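Long-range contacts in uric acid degradation bifunctional protein PucL (Bacillus subtilis, PDB 6A4M), which oxidises urate with molecular oxygen to 5-hydroxyisourate in purine breakdown, probably without a cofactor, as the urate oxidase part of a bifunctional enzyme: residues A10-L15 with R74-Y79; S27-R32 with A221-D226; P193-L198 with H268-V273; W202-T207 with A216-A221. One frame throughout, in Å; residues are numbered along the deposited sequence.

Contact 1: residues A10-L15 with R74-Y79; sequences AYRTYL and RHLASY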
loop_
_atom_site.group_PDB
_atom_site.type_symbol
_atom_site.label_atom_id
_atom_site.label_comp_id
_atom_site.label_asym_id
_atom_site.label_seq_id
_atom_site.Cartn_x
_atom_site.Cartn_y
_atom_site.Cartn_z
ATOM N N ALA A 10 13.761 -3.967 8.533
ATOM C CA ALA A 10 14.927 -3.510 7.792
ATOM C C ALA A 10 14.715 -2.065 7.362
ATOM O O ALA A 10 13.727 -1.760 6.695
ATOM C CB ALA A 10 15.159 -4.405 6.583
ATOM N N TYR A 11 15.629 -1.185 7.765
ATOM C CA TYR A 11 15.610 0.224 7.369
ATOM C C TYR A 11 16.787 0.506 6.440
ATOM O O TYR A 11 17.916 0.135 6.749
ATOM C CB TYR A 11 15.699 1.132 8.599
ATOM C CG TYR A 11 14.592 0.900 9.603
ATOM C CD1 TYR A 11 13.337 1.478 9.427
ATOM C CD2 TYR A 11 14.797 0.100 10.726
ATOM C CE1 TYR A 11 12.313 1.264 10.339
ATOM C CE2 TYR A 11 13.782 -0.117 11.646
ATOM C CZ TYR A 11 12.540 0.467 11.448
ATOM O OH TYR A 11 11.524 0.254 12.349
ATOM N N ARG A 12 16.521 1.162 5.312
ATOM C CA ARG A 12 17.553 1.520 4.338
ATOM C C ARG A 12 17.570 3.032 4.142
ATOM O O ARG A 12 16.550 3.618 3.773
ATOM C CB ARG A 12 17.269 0.806 3.011
ATOM C CG ARG A 12 18.108 1.218 1.801
ATOM C CD ARG A 12 19.565 0.816 1.912
ATOM N NE ARG A 12 20.366 1.512 0.904
ATOM C CZ ARG A 12 20.510 1.151 -0.377
ATOM N NH1 ARG A 12 19.914 0.066 -0.876
ATOM N NH2 ARG A 12 21.271 1.892 -1.176
ATOM N N THR A 13 18.721 3.657 4.397
ATOM C CA THR A 13 18.937 5.055 4.027
ATOM C C THR A 13 19.445 5.147 2.586
ATOM O O THR A 13 20.130 4.248 2.097
ATOM C CB THR A 13 19.935 5.767 4.966
ATOM O OG1 THR A 13 21.136 4.992 5.085
ATOM C CG2 THR A 13 19.321 5.976 6.346
ATOM N N TYR A 14 19.087 6.244 1.921
ATOM C CA TYR A 14 19.533 6.565 0.556
ATOM C C TYR A 14 19.380 5.433 -0.461
ATOM O O TYR A 14 20.320 5.091 -1.183
ATOM C CB TYR A 14 20.966 7.108 0.591
ATOM C CG TYR A 14 21.066 8.325 1.470
ATOM C CD1 TYR A 14 20.508 9.534 1.067
ATOM C CD2 TYR A 14 21.678 8.262 2.724
ATOM C CE1 TYR A 14 20.570 10.656 1.877
ATOM C CE2 TYR A 14 21.747 9.380 3.541
ATOM C CZ TYR A 14 21.190 10.575 3.113
ATOM O OH TYR A 14 21.247 11.693 3.913
ATOM N N LEU A 15 18.179 4.863 -0.507
ATOM C CA LEU A 15 17.781 3.960 -1.590
ATOM C C LEU A 15 17.626 4.797 -2.865
ATOM O O LEU A 15 17.408 6.013 -2.790
ATOM C CB LEU A 15 16.466 3.251 -1.233
ATOM C CG LEU A 15 15.943 2.124 -2.131
ATOM C CD1 LEU A 15 16.714 0.837 -1.882
ATOM C CD2 LEU A 15 14.459 1.895 -1.904
ATOM N N ARG A 74 20.896 -8.069 4.267
ATOM C CA ARG A 74 22.015 -7.717 3.392
ATOM C C ARG A 74 21.564 -7.503 1.940
ATOM O O ARG A 74 22.138 -6.670 1.234
ATOM C CB ARG A 74 23.168 -8.725 3.506
ATOM C CG ARG A 74 22.963 -10.073 2.835
ATOM C CD ARG A 74 24.149 -10.993 3.093
ATOM N NE ARG A 74 23.775 -12.399 2.909
ATOM C CZ ARG A 74 23.622 -13.308 3.876
ATOM N NH1 ARG A 74 23.817 -13.017 5.166
ATOM N NH2 ARG A 74 23.271 -14.547 3.543
ATOM N N HIS A 75 20.530 -8.220 1.503
ATOM C CA HIS A 75 19.944 -7.977 0.180
ATOM C C HIS A 75 19.241 -6.621 0.051
ATOM O O HIS A 75 19.196 -6.067 -1.041
ATOM C CB HIS A 75 19.021 -9.122 -0.253
ATOM C CG HIS A 75 19.762 -10.294 -0.815
ATOM N ND1 HIS A 75 20.450 -11.188 -0.024
ATOM C CD2 HIS A 75 19.955 -10.696 -2.093
ATOM C CE1 HIS A 75 21.024 -12.097 -0.790
ATOM N NE2 HIS A 75 20.736 -11.824 -2.049
ATOM N N LEU A 76 18.712 -6.076 1.148
ATOM C CA LEU A 76 18.237 -4.683 1.140
ATOM C C LEU A 76 19.394 -3.697 0.908
ATOM O O LEU A 76 19.193 -2.647 0.295
ATOM C CB LEU A 76 17.485 -4.331 2.432
ATOM C CG LEU A 76 16.828 -2.942 2.483
ATOM C CD1 LEU A 76 15.796 -2.748 1.380
ATOM C CD2 LEU A 76 16.185 -2.712 3.837
ATOM N N ALA A 77 20.589 -4.039 1.397
ATOM C CA ALA A 77 21.799 -3.243 1.147
ATOM C C ALA A 77 22.264 -3.293 -0.317
ATOM O O ALA A 77 22.619 -2.261 -0.883
ATOM C CB ALA A 77 22.931 -3.669 2.077
ATOM N N SER A 78 22.259 -4.482 -0.923
ATOM C CA SER A 78 22.721 -4.642 -2.311
ATOM C C SER A 78 21.663 -4.302 -3.372
ATOM O O SER A 78 22.007 -4.123 -4.541
ATOM C CB SER A 78 23.259 -6.059 -2.540
ATOM O OG SER A 78 22.256 -7.031 -2.323
ATOM N N TYR A 79 20.393 -4.220 -2.969
ATOM C CA TYR A 79 19.276 -3.930 -3.889
ATOM C C TYR A 79 19.376 -2.523 -4.485
ATOM O O TYR A 79 19.441 -1.546 -3.744
ATOM C CB TYR A 79 17.943 -4.090 -3.151
ATOM C CG TYR A 79 16.714 -3.678 -3.927
ATOM C CD1 TYR A 79 16.350 -4.341 -5.098
ATOM C CD2 TYR A 79 15.889 -2.643 -3.471
ATOM C CE1 TYR A 79 15.213 -3.976 -5.805
ATOM C CE2 TYR A 79 14.750 -2.270 -4.172
ATOM C CZ TYR A 79 14.415 -2.942 -5.334
ATOM O OH TYR A 79 13.294 -2.575 -6.034
#
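L76 and R12 bring the end of strand 3-13 against the last turn of helix 64-78; the axes of the short segments 10-13 and 74-78 pass 8.9 Å apart and only 20° from parallel. The close-fitting part centres on L76, which is buried, as is A10, and which with R12 gives up most of the area: L76 CD2 is 3.4 Å from A10 CB and also reaches R12 CB, while F87 of helix 84-98 adds to its surroundings. Further along, L15 CD1 lies 3.9 Å from Y79 CD2. The looser side is that of A77 and Y11, both exposed, pointing away and burying little. R12 reaches across from the strand. Its CG stands anti to the backbone N (chi1 171°), and a bend at chi2 (68°) swings the guanidinium to the helix end. There R12 NH1 donates to L76 O at 3.0 Å, in the carbonyl plane, and weakly to Y79 O at 3.3 Å, while R12 NE is tied to T13 O. A guanidinium NH1 directed at two carbonyls at the helix C-terminus is probably favourable with the helix dipole.

Contact 2: residues S27-R32 with A221-D226; sequences SSFAGR and AEQVRD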
loop_
_atom_site.group_PDB
_atom_site.type_symbol
_atom_site.label_atom_id
_atom_site.label_comp_id
_atom_site.label_asym_id
_atom_site.label_seq_id
_atom_site.Cartn_x
_atom_site.Cartn_y
_atom_site.Cartn_z
ATOM N N SER A 27 -3.825 13.262 -7.871
ATOM C CA SER A 27 -2.759 13.107 -6.877
ATOM C C SER A 27 -1.534 13.940 -7.239
ATOM O O SER A 27 -1.085 13.923 -8.385
ATOM C CB SER A 27 -2.357 11.632 -6.770
ATOM O OG SER A 27 -1.386 11.413 -5.757
ATOM N N SER A 28 -0.983 14.638 -6.247
ATOM C CA SER A 28 0.247 15.409 -6.428
ATOM C C SER A 28 1.509 14.540 -6.452
ATOM O O SER A 28 2.598 15.072 -6.671
ATOM C CB SER A 28 0.390 16.473 -5.328
ATOM O OG SER A 28 0.915 15.921 -4.130
ATOM N N PHE A 29 1.376 13.232 -6.200
ATOM C CA PHE A 29 2.512 12.299 -6.219
ATOM C C PHE A 29 3.354 12.458 -7.485
ATOM O O PHE A 29 2.836 12.317 -8.596
ATOM C CB PHE A 29 2.031 10.843 -6.100
ATOM C CG PHE A 29 3.152 9.840 -6.045
ATOM C CD1 PHE A 29 3.915 9.700 -4.890
ATOM C CD2 PHE A 29 3.457 9.044 -7.149
ATOM C CE1 PHE A 29 4.958 8.786 -4.835
ATOM C CE2 PHE A 29 4.498 8.126 -7.098
ATOM C CZ PHE A 29 5.250 7.999 -5.938
ATOM N N ALA A 30 4.637 12.768 -7.299
ATOM C CA ALA A 30 5.582 12.954 -8.402
ATOM C C ALA A 30 6.854 12.115 -8.220
ATOM O O ALA A 30 7.890 12.422 -8.821
ATOM C CB ALA A 30 5.933 14.430 -8.530
ATOM N N GLY A 31 6.765 11.054 -7.416
ATOM C CA GLY A 31 7.911 10.198 -7.104
ATOM C C GLY A 31 8.219 10.158 -5.619
ATOM O O GLY A 31 7.501 10.750 -4.807
ATOM N N ARG A 32 9.297 9.454 -5.278
ATOM C CA ARG A 32 9.763 9.303 -3.899
ATOM C C ARG A 32 11.269 9.544 -3.857
ATOM O O ARG A 32 12.016 8.924 -4.622
ATOM C CB ARG A 32 9.484 7.887 -3.378
ATOM C CG ARG A 32 8.021 7.470 -3.321
ATOM C CD ARG A 32 7.894 5.967 -3.091
ATOM N NE ARG A 32 6.524 5.477 -3.279
ATOM C CZ ARG A 32 6.177 4.202 -3.491
ATOM N NH1 ARG A 32 7.087 3.229 -3.559
ATOM N NH2 ARG A 32 4.892 3.893 -3.647
ATOM N N ALA A 221 0.993 3.555 -4.231
ATOM C CA ALA A 221 -0.043 3.537 -3.198
ATOM C C ALA A 221 -0.525 4.953 -2.855
ATOM O O ALA A 221 -1.688 5.140 -2.499
ATOM C CB ALA A 221 0.466 2.830 -1.948
ATOM N N GLU A 222 0.371 5.936 -2.977
ATOM C CA GLU A 222 0.033 7.353 -2.784
ATOM C C GLU A 222 -1.089 7.802 -3.724
ATOM O O GLU A 222 -2.029 8.468 -3.296
ATOM C CB GLU A 222 1.265 8.250 -2.996
ATOM C CG GLU A 222 2.347 8.138 -1.920
ATOM C CD GLU A 222 3.454 7.133 -2.230
ATOM O OE1 GLU A 222 3.224 6.172 -3.004
ATOM O OE2 GLU A 222 4.564 7.300 -1.676
ATOM N N GLN A 223 -0.984 7.428 -4.997
ATOM C CA GLN A 223 -1.984 7.792 -6.011
ATOM C C GLN A 223 -3.321 7.063 -5.811
ATOM O O GLN A 223 -4.384 7.674 -5.959
ATOM C CB GLN A 223 -1.443 7.536 -7.421
ATOM C CG GLN A 223 -0.271 8.435 -7.797
ATOM C CD GLN A 223 0.431 8.004 -9.076
ATOM O OE1 GLN A 223 0.764 6.828 -9.251
ATOM N NE2 GLN A 223 0.664 8.960 -9.977
ATOM N N VAL A 224 -3.262 5.774 -5.472
ATOM C CA VAL A 224 -4.468 4.987 -5.161
ATOM C C VAL A 224 -5.205 5.591 -3.958
ATOM O O VAL A 224 -6.432 5.694 -3.954
ATOM C CB VAL A 224 -4.133 3.501 -4.869
ATOM C CG1 VAL A 224 -5.356 2.744 -4.347
ATOM C CG2 VAL A 224 -3.588 2.814 -6.116
ATOM N N ARG A 225 -4.430 5.975 -2.948
ATOM C CA ARG A 225 -4.940 6.614 -1.737
ATOM C C ARG A 225 -5.662 7.932 -2.030
ATOM O O ARG A 225 -6.773 8.149 -1.547
ATOM C CB ARG A 225 -3.772 6.840 -0.770
ATOM C CG ARG A 225 -4.123 7.430 0.588
ATOM C CD ARG A 225 -3.919 8.937 0.655
ATOM N NE ARG A 225 -2.627 9.362 0.115
ATOM C CZ ARG A 225 -1.457 9.308 0.753
ATOM N NH1 ARG A 225 -1.362 8.839 1.997
ATOM N NH2 ARG A 225 -0.357 9.731 0.130
ATOM N N ASP A 226 -5.032 8.801 -2.818
ATOM C CA ASP A 226 -5.626 10.097 -3.172
ATOM C C ASP A 226 -6.837 9.940 -4.094
ATOM O O ASP A 226 -7.828 10.654 -3.942
ATOM C CB ASP A 226 -4.591 11.022 -3.820
ATOM C CG ASP A 226 -3.478 11.434 -2.865
ATOM O OD1 ASP A 226 -3.653 11.356 -1.629
ATOM O OD2 ASP A 226 -2.413 11.853 -3.361
HETATM O O HOH W 1 0.243 11.820 -9.434
#
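S27 and Q223 mark the closest backbone approach, CA to CA 5.4 Å, where the irregular segment 27-32 runs over the first turns of helix 221-233. This segment belongs to the loop joining strands 3-13 and 36-45 of the tunnelling (T-fold) sheet, so the contact ties a strand connection to a helix far along the chain. F29 is the apolar piece: its ring crosses E222 obliquely, with CD1 3.6 Å from E222 CB, and Q223 at about a right angle, with CD2 3.7 Å from Q223 CD. Beyond it R32, extended from CG to NE, grips the E222 carboxylate side-on. R32 NH2 meets the syn lone pair of E222 OE1 at 2.9 Å with an N-H...O angle of 160°, and R32 NE reaches E222 OE2 at 3.1 Å; the guanidinium and carboxylate planes are 30° apart, nearly coplanar. A leucine in place of R32 would probably leave the E222 carboxylate without its charged mate and free to turn. At the other end S27 OG donates to D226 OD2 on its anti side, at 2.6 Å, while R225 NE weakly engages D226 OD1. Q223 NE2 bonds to K22 O and to a water, 2.9 Å away, which donates to S27 O and F29 O.

Contact 3: residues P193-L198 with H268-V273; sequences PLFVYL and HTWDTV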
loop_
_atom_site.group_PDB
_atom_site.type_symbol
_atom_site.label_atom_id
_atom_site.label_comp_id
_atom_site.label_asym_id
_atom_site.label_seq_id
_atom_site.Cartn_x
_atom_site.Cartn_y
_atom_site.Cartn_z
ATOM N N PRO A 193 -22.466 11.068 9.427
ATOM C CA PRO A 193 -21.211 11.074 8.664
ATOM C C PRO A 193 -20.592 9.683 8.523
ATOM O O PRO A 193 -20.325 9.023 9.528
ATOM C CB PRO A 193 -20.306 11.989 9.489
ATOM C CG PRO A 193 -20.803 11.844 10.878
ATOM C CD PRO A 193 -22.285 11.647 10.770
ATOM N N LEU A 194 -20.369 9.261 7.279
ATOM C CA LEU A 194 -19.898 7.907 6.974
ATOM C C LEU A 194 -18.402 7.781 7.263
ATOM O O LEU A 194 -17.598 8.502 6.671
ATOM C CB LEU A 194 -20.191 7.574 5.508
ATOM C CG LEU A 194 -19.744 6.224 4.943
ATOM C CD1 LEU A 194 -20.213 5.062 5.808
ATOM C CD2 LEU A 194 -20.251 6.076 3.517
ATOM N N PHE A 195 -18.047 6.873 8.175
ATOM C CA PHE A 195 -16.658 6.628 8.572
ATOM C C PHE A 195 -16.281 5.209 8.154
ATOM O O PHE A 195 -16.783 4.241 8.733
ATOM C CB PHE A 195 -16.508 6.826 10.096
ATOM C CG PHE A 195 -15.081 6.792 10.623
ATOM C CD1 PHE A 195 -13.959 6.928 9.796
ATOM C CD2 PHE A 195 -14.863 6.675 11.995
ATOM C CE1 PHE A 195 -12.672 6.911 10.322
ATOM C CE2 PHE A 195 -13.575 6.659 12.523
ATOM C CZ PHE A 195 -12.479 6.777 11.685
ATOM N N VAL A 196 -15.415 5.096 7.141
ATOM C CA VAL A 196 -14.971 3.788 6.627
ATOM C C VAL A 196 -13.467 3.561 6.783
ATOM O O VAL A 196 -12.668 4.491 6.637
ATOM C CB VAL A 196 -15.367 3.548 5.146
ATOM C CG1 VAL A 196 -16.875 3.634 4.988
ATOM C CG2 VAL A 196 -14.668 4.516 4.190
ATOM N N TYR A 197 -13.113 2.318 7.109
ATOM C CA TYR A 197 -11.740 1.822 7.023
ATOM C C TYR A 197 -11.648 1.074 5.695
ATOM O O TYR A 197 -12.533 0.282 5.377
ATOM C CB TYR A 197 -11.424 0.838 8.151
ATOM C CG TYR A 197 -11.377 1.363 9.576
ATOM C CD1 TYR A 197 -11.816 2.649 9.923
ATOM C CD2 TYR A 197 -10.912 0.538 10.598
ATOM C CE1 TYR A 197 -11.763 3.091 11.242
ATOM C CE2 TYR A 197 -10.861 0.969 11.915
ATOM C CZ TYR A 197 -11.285 2.242 12.234
ATOM O OH TYR A 197 -11.229 2.661 13.544
ATOM N N LEU A 198 -10.582 1.314 4.934
ATOM C CA LEU A 198 -10.403 0.698 3.619
ATOM C C LEU A 198 -9.015 0.096 3.464
ATOM O O LEU A 198 -8.020 0.791 3.627
ATOM C CB LEU A 198 -10.623 1.738 2.514
ATOM C CG LEU A 198 -12.066 2.172 2.240
ATOM C CD1 LEU A 198 -12.085 3.362 1.289
ATOM C CD2 LEU A 198 -12.893 1.030 1.668
ATOM N N HIS A 268 -17.456 2.074 10.488
ATOM C CA HIS A 268 -17.262 2.482 11.885
ATOM C C HIS A 268 -17.940 3.826 12.153
ATOM O O HIS A 268 -17.402 4.670 12.878
ATOM C CB HIS A 268 -15.764 2.559 12.215
ATOM C CG HIS A 268 -15.068 1.236 12.171
ATOM N ND1 HIS A 268 -15.001 0.398 13.263
ATOM C CD2 HIS A 268 -14.408 0.606 11.171
ATOM C CE1 HIS A 268 -14.331 -0.694 12.936
ATOM N NE2 HIS A 268 -13.960 -0.592 11.672
ATOM N N THR A 269 -19.134 4.006 11.585
ATOM C CA THR A 269 -19.907 5.243 11.733
ATOM C C THR A 269 -20.352 5.447 13.190
ATOM O O THR A 269 -20.750 4.498 13.866
ATOM C CB THR A 269 -21.134 5.237 10.793
ATOM O OG1 THR A 269 -20.692 5.098 9.435
ATOM C CG2 THR A 269 -21.955 6.520 10.932
ATOM N N TRP A 270 -20.278 6.695 13.651
ATOM C CA TRP A 270 -20.525 7.042 15.055
ATOM C C TRP A 270 -22.008 7.048 15.398
ATOM O O TRP A 270 -22.862 7.115 14.510
ATOM C CB TRP A 270 -19.945 8.425 15.377
ATOM C CG TRP A 270 -18.481 8.550 15.111
ATOM C CD1 TRP A 270 -17.503 7.647 15.429
ATOM C CD2 TRP A 270 -17.821 9.650 14.474
ATOM N NE1 TRP A 270 -16.275 8.118 15.026
ATOM C CE2 TRP A 270 -16.440 9.344 14.437
ATOM C CE3 TRP A 270 -18.263 10.866 13.934
ATOM C CZ2 TRP A 270 -15.495 10.209 13.875
ATOM C CZ3 TRP A 270 -17.319 11.729 13.370
ATOM C CH2 TRP A 270 -15.949 11.394 13.349
ATOM N N ASP A 271 -22.299 6.984 16.694
ATOM C CA ASP A 271 -23.666 7.127 17.200
ATOM C C ASP A 271 -23.938 8.585 17.551
ATOM O O ASP A 271 -23.100 9.239 18.172
ATOM C CB ASP A 271 -23.882 6.245 18.433
ATOM C CG ASP A 271 -23.885 4.759 18.103
ATOM O OD1 ASP A 271 -24.170 4.397 16.943
ATOM O OD2 ASP A 271 -23.620 3.950 19.020
ATOM N N THR A 272 -25.108 9.085 17.150
ATOM C CA THR A 272 -25.528 10.449 17.473
ATOM C C THR A 272 -25.980 10.500 18.925
ATOM O O THR A 272 -26.679 9.600 19.385
ATOM C CB THR A 272 -26.698 10.925 16.586
ATOM O OG1 THR A 272 -26.423 10.636 15.212
ATOM C CG2 THR A 272 -26.921 12.427 16.739
ATOM N N VAL A 273 -25.565 11.544 19.638
ATOM C CA VAL A 273 -26.030 11.795 21.010
ATOM C C VAL A 273 -26.848 13.091 21.109
ATOM O O VAL A 273 -27.855 13.119 21.812
ATOM C CB VAL A 273 -24.875 11.761 22.047
ATOM C CG1 VAL A 273 -24.235 10.381 22.079
ATOM C CG2 VAL A 273 -23.808 12.808 21.768
#
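Y197 and H268 share nearly the same first torsion, chi1 -67° and -66°, each with CG beside its own backbone N, and this brings their rings together face to face. The centroids are 3.8 Å apart and the planes differ by 26°; H268 CD2 sits over the centre of the Y197 ring. Q266 OE1 is hydrogen-bonded to H268 NE2, which helps to fix the imidazole, and the Y292 ring meets it too. F195 has CG anti to its backbone N, which carries its ring to W270, with CD2 3.6 Å from W270 NE1 in an oblique aromatic pair. P193 CG touches the same indole at W270 CE3, 4.1 Å away. The backbones join where H268 N donates to F195 O at 2.9 Å, nearly along the C=O axis. F195 N weakly reaches T269 OG1 at 3.4 Å; that hydroxyl has N267 OD1 as another partner. Y197 also lies close to a bound glycerol, probably from the crystallisation liquor. Y197 and Q266 pair through their backbones, and the H268-F195 bond carries the pairing just past the end of strand 258-267, where F195 N turns to a side chain instead. The arrangement is that of the outer end of a strand pair, 194-204 with 258-267, in the T-fold sheet of uricases.

Contact 4: residues W202-T207 with A216-A221; sequences WQYENT and ARYVAA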
loop_
_atom_site.group_PDB
_atom_site.type_symbol
_atom_site.label_atom_id
_atom_site.label_comp_id
_atom_site.label_asym_id
_atom_site.label_seq_id
_atom_site.Cartn_x
_atom_site.Cartn_y
_atom_site.Cartn_z
ATOM N N TRP A 202 -4.344 -4.275 -5.512
ATOM C CA TRP A 202 -4.350 -4.286 -6.976
ATOM C C TRP A 202 -3.327 -5.271 -7.552
ATOM O O TRP A 202 -2.236 -5.453 -6.999
ATOM C CB TRP A 202 -4.110 -2.878 -7.535
ATOM C CG TRP A 202 -2.845 -2.229 -7.075
ATOM C CD1 TRP A 202 -1.624 -2.287 -7.685
ATOM C CD2 TRP A 202 -2.672 -1.413 -5.909
ATOM N NE1 TRP A 202 -0.699 -1.561 -6.970
ATOM C CE2 TRP A 202 -1.314 -1.013 -5.876
ATOM C CE3 TRP A 202 -3.529 -0.981 -4.886
ATOM C CZ2 TRP A 202 -0.795 -0.202 -4.862
ATOM C CZ3 TRP A 202 -3.012 -0.172 -3.876
ATOM C CH2 TRP A 202 -1.657 0.208 -3.873
ATOM N N GLN A 203 -3.705 -5.905 -8.660
ATOM C CA GLN A 203 -2.847 -6.847 -9.373
ATOM C C GLN A 203 -2.549 -6.299 -10.763
ATOM O O GLN A 203 -3.447 -5.792 -11.441
ATOM C CB GLN A 203 -3.525 -8.215 -9.480
ATOM C CG GLN A 203 -3.684 -8.920 -8.145
ATOM C CD GLN A 203 -4.300 -10.301 -8.278
ATOM O OE1 GLN A 203 -5.405 -10.451 -8.792
ATOM N NE2 GLN A 203 -3.589 -11.318 -7.802
ATOM N N TYR A 204 -1.288 -6.400 -11.173
ATOM C CA TYR A 204 -0.858 -5.953 -12.496
ATOM C C TYR A 204 -1.106 -7.053 -13.525
ATOM O O TYR A 204 -0.966 -8.236 -13.221
ATOM C CB TYR A 204 0.631 -5.619 -12.501
ATOM C CG TYR A 204 1.033 -4.406 -11.697
ATOM C CD1 TYR A 204 1.213 -4.484 -10.315
ATOM C CD2 TYR A 204 1.274 -3.183 -12.321
ATOM C CE1 TYR A 204 1.606 -3.374 -9.579
ATOM C CE2 TYR A 204 1.665 -2.069 -11.594
ATOM C CZ TYR A 204 1.828 -2.168 -10.225
ATOM O OH TYR A 204 2.223 -1.066 -9.506
ATOM N N GLU A 205 -1.465 -6.648 -14.742
ATOM C CA GLU A 205 -1.514 -7.564 -15.885
ATOM C C GLU A 205 -0.099 -8.070 -16.174
ATOM O O GLU A 205 0.124 -9.269 -16.327
ATOM C CB GLU A 205 -2.084 -6.860 -17.124
ATOM C CG GLU A 205 -2.477 -7.799 -18.263
ATOM C CD GLU A 205 -2.611 -7.097 -19.608
ATOM O OE1 GLU A 205 -2.800 -5.861 -19.644
ATOM O OE2 GLU A 205 -2.527 -7.790 -20.644
ATOM N N ASN A 206 0.843 -7.132 -16.227
ATOM C CA ASN A 206 2.258 -7.424 -16.447
ATOM C C ASN A 206 3.017 -7.259 -15.133
ATOM O O ASN A 206 3.138 -6.153 -14.607
ATOM C CB ASN A 206 2.812 -6.499 -17.536
ATOM C CG ASN A 206 2.309 -6.868 -18.925
ATOM O OD1 ASN A 206 2.172 -8.048 -19.260
ATOM N ND2 ASN A 206 2.029 -5.857 -19.741
ATOM N N THR A 207 3.538 -8.368 -14.620
ATOM C CA THR A 207 4.090 -8.428 -13.264
ATOM C C THR A 207 5.379 -7.587 -13.085
ATOM O O THR A 207 5.683 -7.141 -11.976
ATOM C CB THR A 207 4.273 -9.909 -12.822
ATOM O OG1 THR A 207 4.096 -10.024 -11.408
ATOM C CG2 THR A 207 5.635 -10.478 -13.226
ATOM N N ALA A 216 6.969 4.811 -15.326
ATOM C CA ALA A 216 5.663 5.238 -15.854
ATOM C C ALA A 216 4.558 4.176 -15.755
ATOM O O ALA A 216 3.372 4.519 -15.788
ATOM C CB ALA A 216 5.809 5.701 -17.297
ATOM N N ARG A 217 4.947 2.904 -15.643
ATOM C CA ARG A 217 4.007 1.783 -15.511
ATOM C C ARG A 217 3.787 1.320 -14.056
ATOM O O ARG A 217 3.096 0.330 -13.822
ATOM C CB ARG A 217 4.489 0.612 -16.380
ATOM C CG ARG A 217 4.802 1.032 -17.816
ATOM C CD ARG A 217 5.038 -0.128 -18.777
ATOM N NE ARG A 217 3.937 -1.093 -18.806
ATOM C CZ ARG A 217 2.726 -0.878 -19.330
ATOM N NH1 ARG A 217 2.405 0.280 -19.910
ATOM N NH2 ARG A 217 1.817 -1.851 -19.279
ATOM N N TYR A 218 4.347 2.045 -13.088
ATOM C CA TYR A 218 4.176 1.731 -11.670
ATOM C C TYR A 218 2.935 2.422 -11.107
ATOM O O TYR A 218 2.700 3.605 -11.384
ATOM C CB TYR A 218 5.404 2.191 -10.887
ATOM C CG TYR A 218 5.368 1.902 -9.399
ATOM C CD1 TYR A 218 5.491 0.598 -8.919
ATOM C CD2 TYR A 218 5.246 2.937 -8.467
ATOM C CE1 TYR A 218 5.479 0.333 -7.555
ATOM C CE2 TYR A 218 5.236 2.678 -7.103
ATOM C CZ TYR A 218 5.352 1.376 -6.653
ATOM O OH TYR A 218 5.347 1.103 -5.307
ATOM N N VAL A 219 2.161 1.676 -10.318
ATOM C CA VAL A 219 1.012 2.214 -9.589
ATOM C C VAL A 219 1.429 2.435 -8.135
ATOM O O VAL A 219 1.611 1.477 -7.381
ATOM C CB VAL A 219 -0.201 1.260 -9.660
ATOM C CG1 VAL A 219 -1.411 1.874 -8.963
ATOM C CG2 VAL A 219 -0.521 0.927 -11.115
ATOM N N ALA A 220 1.593 3.697 -7.756
ATOM C CA ALA A 220 1.979 4.051 -6.394
ATOM C C ALA A 220 0.766 4.005 -5.463
ATOM O O ALA A 220 -0.346 4.374 -5.855
ATOM C CB ALA A 220 2.621 5.431 -6.365
ATOM N N ALA A 221 0.993 3.555 -4.231
ATOM C CA ALA A 221 -0.043 3.537 -3.198
ATOM C C ALA A 221 -0.525 4.953 -2.855
ATOM O O ALA A 221 -1.688 5.140 -2.499
ATOM C CB ALA A 221 0.466 2.830 -1.948
#
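V219 is the apolar centre, set against both W202 and Y204 on the last residues of strand 194-204. Its loop runs back past the strand end, the two directions 162° apart, then leads into helix 221-233, so the contact closes the strand-to-helix connection of a T-fold. Methyl CG1 of V219 lies over one face of the W202 indole in a CH-pi contact, 4.2 Å from the centroid of the five-membered ring. W202 CG sits between the backbone N and the carbonyl carbon (chi1 57°), and the far end of the indole reaches the start of the helix, W202 CH2 3.9 Å from A221 CB. The other methyl, V219 CG2, lies 3.7 Å from Y204 CE2. L258 touches all three side chains. Outward from here the contact turns polar: V219 N donates to Y204 OH in the plane of the ring, at 2.9 Å and an angle of 157°. A phenylalanine in place of Y204 would probably leave the V219 amide without its acceptor and the loop less firmly fixed. The edge of the Y204 ring also faces the backbone, with CE2 3.6 Å from R217 O. At the outer edge, near the exposed N206, R217 NH2 has D209 as its charged partner and lies 4.0 Å from N206 ND2.

Contacts 2 and 4 form one continuous region, their centres about 13 Å apart: they share A221, F29 packs on A220, and a probable hydrogen bond runs from R32 to Y218. Contact 4 is nested within the loop closed by contact 2, and also within that closed by contact 3, with which it shares strand 194-204. Contacts 3 and 4 nevertheless sit about 31 Å apart (centres), on opposite sides of the chain's centre. Contact 1 lies about 40 Å from contact 3 (centres) and precedes it in the chain, yet both reach the same large antiparallel sheet. Contacts 1 and 2 alternate along the chain, so the loop before strand 36-45 is held to the helix after strand 194-204.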